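Local coordinates for twin-arginine translocation pathway signal (Rhodoferax ferrireducens, PDB 5IM2), which is probably the solute-binding protein of a TRAP transporter, and here holds a copurified benzoate between its two lobes, at residues A[162-167]-A[290-295]; A[247-252]-A[316-321]. All coordinates share one frame; numbering follows the deposited sequence.

In the fold
Interactions 1 and 2 belong to different lobes of the DctP-type solute-binding fold, with centres 28 Å apart and nearest atoms about 15 Å apart. Along the chain their segments alternate: 162-167, 247-252, 290-295, 316-321, so the polypeptide passes between the lobes repeatedly. Each contact involves an outermost strand of its own mixed sheet. In interaction 1, strand 161-167 ends the five-stranded sheet and is covered by helix 289-301; in interaction 2, strand 316-320 is the last of the six strands. Interaction 1 is the nearer to the bound benzoate, the side chain of Q166 lying about 8 Å from it and that of H248 about 13 Å.

Interaction 1. Residues A[162-167]-A[290-295]; sequences VLALQV and QTSGWL
A helix side chain takes the place of a neighbouring strand here: the hydroxyl of S292 accepts the backbone N-H of L165. The bond from L165 N to S292 OG is 3.0 Å long and almost straight, 176° at the hydrogen. It joins helix 289-301 to strand 161-167, an outermost strand of the five-stranded mixed sheet in one lobe of this DctP-family solute-binding protein. Just before this point L163 and A164 both face L265, a classic beta bulge. The S292 OG is set beside its own backbone N (chi1 -65°), from where it also hydrogen-bonds G288 O, so the serine ties the strand to the residue just ahead of its own helix. The axes of 162-167 and 290-295 approach to 6.8 Å and run in roughly the same direction. A164 points its methyl at the helix, where CB lies 3.7 Å from L295 CD1 and 4.0 Å from T291 CG2. Next to it, the Q166 side chain crosses that of L295 at about a right angle, its bent chain (chi2 118°) passing CG and CD over L295 CB. Its amide is held from both ends: OE1 accepts the indole N-H of W113, and NE2 donates to OE1 of Q299, a benzoate-pocket residue, which makes Q166 a plausible second-shell support. A further, weak bond runs 3.0 Å from Q166 NE2 to V167 O, while Q166 OE1 lies 3.7 Å from L295 CB.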
loop_
_atom_site.group_PDB
_atom_site.type_symbol
_atom_site.label_atom_id
_atom_site.label_comp_id
_atom_site.label_asym_id
_atom_site.label_seq_id
_atom_site.Cartn_x
_atom_site.Cartn_y
_atom_site.Cartn_z
ATOM N N VAL A 162 -1.074 -2.292 -16.431
ATOM C CA VAL A 162 -1.261 -1.578 -15.174
ATOM C C VAL A 162 -2.254 -0.446 -15.376
ATOM O O VAL A 162 -2.075 0.437 -16.231
ATOM C CB VAL A 162 0.065 -1.075 -14.606
ATOM C CG1 VAL A 162 -0.140 -0.231 -13.332
ATOM C CG2 VAL A 162 0.935 -2.284 -14.255
ATOM N N LEU A 163 -3.324 -0.496 -14.598
ATOM C CA LEU A 163 -4.353 0.520 -14.619
ATOM C C LEU A 163 -4.093 1.652 -13.642
ATOM O O LEU A 163 -4.469 2.788 -13.936
ATOM C CB LEU A 163 -5.708 -0.120 -14.297
ATOM C CG LEU A 163 -6.077 -1.357 -15.109
ATOM C CD1 LEU A 163 -7.505 -1.844 -14.769
ATOM C CD2 LEU A 163 -5.977 -1.127 -16.605
ATOM N N ALA A 164 -3.476 1.378 -12.488
ATOM C CA ALA A 164 -3.211 2.390 -11.475
ATOM C C ALA A 164 -2.168 1.876 -10.502
ATOM O O ALA A 164 -1.969 0.659 -10.357
ATOM C CB ALA A 164 -4.494 2.805 -10.734
ATOM N N LEU A 165 -1.500 2.840 -9.850
ATOM C CA LEU A 165 -0.461 2.637 -8.842
ATOM C C LEU A 165 -0.682 3.651 -7.729
ATOM O O LEU A 165 -0.958 4.814 -8.024
ATOM C CB LEU A 165 0.946 2.837 -9.431
ATOM C CG LEU A 165 1.378 1.767 -10.407
ATOM C CD1 LEU A 165 2.429 2.366 -11.336
ATOM C CD2 LEU A 165 1.916 0.532 -9.653
ATOM N N GLN A 166 -0.571 3.243 -6.463
ATOM C CA GLN A 166 -0.888 4.161 -5.370
ATOM C C GLN A 166 -0.283 3.675 -4.058
ATOM O O GLN A 166 0.288 2.581 -3.973
ATOM C CB GLN A 166 -2.406 4.360 -5.256
ATOM C CG GLN A 166 -3.228 3.076 -5.293
ATOM C CD GLN A 166 -4.032 2.787 -4.036
ATOM O OE1 GLN A 166 -4.944 1.995 -4.065
ATOM N NE2 GLN A 166 -3.670 3.380 -2.941
ATOM N N VAL A 167 -0.323 4.567 -3.073
ATOM C CA VAL A 167 0.160 4.314 -1.721
ATOM C C VAL A 167 -0.985 4.590 -0.750
ATOM O O VAL A 167 -2.007 5.176 -1.122
ATOM C CB VAL A 167 1.396 5.153 -1.361
ATOM C CG1 VAL A 167 2.505 4.876 -2.369
ATOM C CG2 VAL A 167 1.024 6.644 -1.281
ATOM N N GLN A 290 -4.513 10.323 -12.928
ATOM C CA GLN A 290 -5.615 10.851 -12.121
ATOM C C GLN A 290 -6.228 9.765 -11.256
ATOM O O GLN A 290 -6.501 9.982 -10.068
ATOM C CB GLN A 290 -6.682 11.486 -13.022
ATOM C CG GLN A 290 -6.269 12.836 -13.632
ATOM C CD GLN A 290 -5.196 12.720 -14.714
ATOM O OE1 GLN A 290 -5.107 11.709 -15.423
ATOM N NE2 GLN A 290 -4.371 13.763 -14.838
ATOM N N THR A 291 -6.443 8.585 -11.824
ATOM C CA THR A 291 -6.995 7.480 -11.048
ATOM C C THR A 291 -6.055 7.079 -9.913
ATOM O O THR A 291 -6.509 6.780 -8.799
ATOM C CB THR A 291 -7.282 6.300 -11.983
ATOM O OG1 THR A 291 -8.322 6.669 -12.895
ATOM C CG2 THR A 291 -7.762 5.105 -11.223
ATOM N N SER A 292 -4.746 7.069 -10.181
ATOM C CA SER A 292 -3.768 6.776 -9.136
ATOM C C SER A 292 -3.859 7.764 -7.983
ATOM O O SER A 292 -3.911 7.361 -6.816
ATOM C CB SER A 292 -2.351 6.766 -9.733
ATOM O OG SER A 292 -2.219 5.684 -10.669
ATOM N N GLY A 293 -3.883 9.068 -8.278
ATOM C CA GLY A 293 -4.040 10.044 -7.218
ATOM C C GLY A 293 -5.341 9.883 -6.453
ATOM O O GLY A 293 -5.370 10.028 -5.235
ATOM N N TRP A 294 -6.434 9.578 -7.163
ATOM C CA TRP A 294 -7.741 9.470 -6.535
ATOM C C TRP A 294 -7.784 8.284 -5.573
ATOM O O TRP A 294 -8.259 8.409 -4.444
ATOM C CB TRP A 294 -8.816 9.358 -7.618
ATOM C CG TRP A 294 -10.102 9.044 -7.048
ATOM C CD1 TRP A 294 -10.950 9.906 -6.415
ATOM C CD2 TRP A 294 -10.706 7.747 -6.977
ATOM N NE1 TRP A 294 -12.059 9.216 -5.964
ATOM C CE2 TRP A 294 -11.929 7.891 -6.301
ATOM C CE3 TRP A 294 -10.332 6.477 -7.434
ATOM C CZ2 TRP A 294 -12.781 6.808 -6.066
ATOM C CZ3 TRP A 294 -11.179 5.408 -7.202
ATOM C CH2 TRP A 294 -12.386 5.580 -6.525
ATOM N N LEU A 295 -7.228 7.150 -5.975
ATOM C CA LEU A 295 -7.177 5.993 -5.085
ATOM C C LEU A 295 -6.415 6.310 -3.808
ATOM O O LEU A 295 -6.853 5.959 -2.704
ATOM C CB LEU A 295 -6.548 4.797 -5.804
ATOM C CG LEU A 295 -7.403 4.140 -6.875
ATOM C CD1 LEU A 295 -6.616 3.139 -7.699
ATOM C CD2 LEU A 295 -8.576 3.414 -6.197
#

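Interaction 2. Residues A[247-252]-A[316-321]; sequences FHSEFD and TIYAIP
F251 and I320 lie side by side and point the same way, with the isoleucine methyl CD1 over one face of the phenyl ring. CD1 sits 4.0 Å from the ring centroid and 21° off its normal, a CH-pi contact displaced toward the rim. I320 CG1 stands beside its backbone N (chi1 -69°), which carries CD1 to the ring while CG2 meets the CD2-CE2 side. F328 of helix 322-332 meets the F251 ring edge-to-face. S249 and Y318 share this sheet face, S249 OG lying at the edge of the tyrosine ring, 3.9 Å from CD2; the S249 hydroxyl hydrogen-bonds I180 O. At the start of both strands, F247 runs alongside T316, its CD1 3.9 Å from T316 CB. These pairs belong to a parallel two-strand ladder in the six-stranded mixed sheet, with 316-320 at its outer side. H248 N donates to T316 O, Y318 N to H248 O, E250 N to Y318 O and I320 N to E250 O, the last nearly straight at 178°. On the other face, the extended E250 side chain slants across I317, OE2 3.9 Å from I317 CG2, while OE1 forms a salt bridge with R307 and accepts a hydrogen bond from W233 NE1. The H248 ring is tied to H174 and N315. Just past the end of strand 247-251, D252 N donates to I320 O at 3.0 Å, and a water donates to D252 O and I320 O.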
loop_
_atom_site.group_PDB
_atom_site.type_symbol
_atom_site.label_atom_id
_atom_site.label_comp_id
_atom_site.label_asym_id
_atom_site.label_seq_id
_atom_site.Cartn_x
_atom_site.Cartn_y
_atom_site.Cartn_z
ATOM N N PHE A 247 -2.648 0.002 22.091
ATOM C CA PHE A 247 -1.793 1.169 21.998
ATOM C C PHE A 247 -1.549 1.480 20.531
ATOM O O PHE A 247 -1.344 0.572 19.722
ATOM C CB PHE A 247 -0.466 0.932 22.723
ATOM C CG PHE A 247 -0.614 0.807 24.195
ATOM C CD1 PHE A 247 -0.637 1.932 24.996
ATOM C CD2 PHE A 247 -0.741 -0.441 24.780
ATOM C CE1 PHE A 247 -0.780 1.815 26.362
ATOM C CE2 PHE A 247 -0.879 -0.566 26.141
ATOM C CZ PHE A 247 -0.903 0.564 26.936
ATOM N N HIS A 248 -1.595 2.766 20.190
ATOM C CA HIS A 248 -1.375 3.206 18.822
ATOM C C HIS A 248 -0.453 4.411 18.840
ATOM O O HIS A 248 -0.725 5.386 19.547
ATOM C CB HIS A 248 -2.712 3.555 18.178
ATOM C CG HIS A 248 -3.757 2.504 18.389
ATOM N ND1 HIS A 248 -3.976 1.477 17.494
ATOM C CD2 HIS A 248 -4.608 2.292 19.415
ATOM C CE1 HIS A 248 -4.923 0.682 17.961
ATOM N NE2 HIS A 248 -5.330 1.164 19.119
ATOM N N SER A 249 0.630 4.348 18.079
ATOM C CA SER A 249 1.549 5.468 17.950
ATOM C C SER A 249 1.589 5.898 16.489
ATOM O O SER A 249 2.061 5.151 15.628
ATOM C CB SER A 249 2.936 5.088 18.463
ATOM O OG SER A 249 2.899 5.137 19.872
ATOM N N GLU A 250 1.077 7.095 16.219
ATOM C CA GLU A 250 1.190 7.739 14.926
ATOM C C GLU A 250 2.326 8.761 14.975
ATOM O O GLU A 250 2.900 9.039 16.024
ATOM C CB GLU A 250 -0.149 8.394 14.544
ATOM C CG GLU A 250 -0.560 9.486 15.517
ATOM C CD GLU A 250 -2.034 9.915 15.431
ATOM O OE1 GLU A 250 -2.840 9.293 14.694
ATOM O OE2 GLU A 250 -2.385 10.895 16.130
ATOM N N PHE A 251 2.680 9.287 13.807
ATOM C CA PHE A 251 3.705 10.314 13.686
ATOM C C PHE A 251 3.049 11.654 13.397
ATOM O O PHE A 251 2.235 11.757 12.475
ATOM C CB PHE A 251 4.686 9.957 12.567
ATOM C CG PHE A 251 5.669 8.912 12.973
ATOM C CD1 PHE A 251 5.304 7.589 13.000
ATOM C CD2 PHE A 251 6.931 9.269 13.405
ATOM C CE1 PHE A 251 6.212 6.618 13.418
ATOM C CE2 PHE A 251 7.838 8.301 13.808
ATOM C CZ PHE A 251 7.479 7.001 13.832
ATOM N N ASP A 252 3.380 12.665 14.189
ATOM C CA ASP A 252 2.882 14.000 13.884
ATOM C C ASP A 252 3.283 14.358 12.452
ATOM O O ASP A 252 4.440 14.136 12.061
ATOM C CB ASP A 252 3.430 15.037 14.861
ATOM C CG ASP A 252 2.727 16.382 14.736
ATOM O OD1 ASP A 252 1.686 16.566 15.396
ATOM O OD2 ASP A 252 3.203 17.247 13.968
ATOM N N THR A 316 -5.353 3.827 23.652
ATOM C CA THR A 316 -4.435 4.933 23.879
ATOM C C THR A 316 -3.706 5.248 22.578
ATOM O O THR A 316 -2.992 4.396 22.039
ATOM C CB THR A 316 -3.445 4.593 24.991
ATOM O OG1 THR A 316 -4.171 4.216 26.172
ATOM C CG2 THR A 316 -2.554 5.791 25.313
ATOM N N ILE A 317 -3.899 6.467 22.085
ATOM C CA ILE A 317 -3.254 6.975 20.886
ATOM C C ILE A 317 -2.223 8.001 21.315
ATOM O O ILE A 317 -2.536 8.934 22.066
ATOM C CB ILE A 317 -4.259 7.630 19.923
ATOM C CG1 ILE A 317 -5.332 6.650 19.487
ATOM C CG2 ILE A 317 -3.539 8.196 18.729
ATOM C CD1 ILE A 317 -6.441 7.328 18.689
ATOM N N TYR A 318 -1.025 7.876 20.777
ATOM C CA TYR A 318 0.066 8.803 21.016
ATOM C C TYR A 318 0.596 9.285 19.674
ATOM O O TYR A 318 0.677 8.508 18.717
ATOM C CB TYR A 318 1.168 8.124 21.819
ATOM C CG TYR A 318 2.405 8.961 22.055
ATOM C CD1 TYR A 318 2.401 9.987 22.987
ATOM C CD2 TYR A 318 3.582 8.719 21.352
ATOM C CE1 TYR A 318 3.530 10.749 23.211
ATOM C CE2 TYR A 318 4.720 9.480 21.569
ATOM C CZ TYR A 318 4.690 10.496 22.497
ATOM O OH TYR A 318 5.816 11.257 22.738
ATOM N N ALA A 319 0.944 10.567 19.603
ATOM C CA ALA A 319 1.552 11.141 18.414
ATOM C C ALA A 319 3.017 11.427 18.706
ATOM O O ALA A 319 3.338 12.231 19.589
ATOM C CB ALA A 319 0.846 12.417 17.973
ATOM N N ILE A 320 3.893 10.786 17.945
ATOM C CA ILE A 320 5.331 10.960 18.097
ATOM C C ILE A 320 5.707 12.326 17.520
ATOM O O ILE A 320 5.478 12.578 16.325
ATOM C CB ILE A 320 6.092 9.812 17.409
ATOM C CG1 ILE A 320 5.866 8.512 18.176
ATOM C CG2 ILE A 320 7.594 10.096 17.326
ATOM C CD1 ILE A 320 6.239 7.261 17.361
ATOM N N PRO A 321 6.266 13.228 18.325
ATOM C CA PRO A 321 6.585 14.577 17.839
ATOM C C PRO A 321 7.737 14.577 16.843
ATOM O O PRO A 321 8.511 13.625 16.728
ATOM C CB PRO A 321 6.955 15.341 19.117
ATOM C CG PRO A 321 7.367 14.294 20.085
ATOM C CD PRO A 321 6.593 13.056 19.749
HETATM O O HOH W 1 6.540 13.159 13.799
#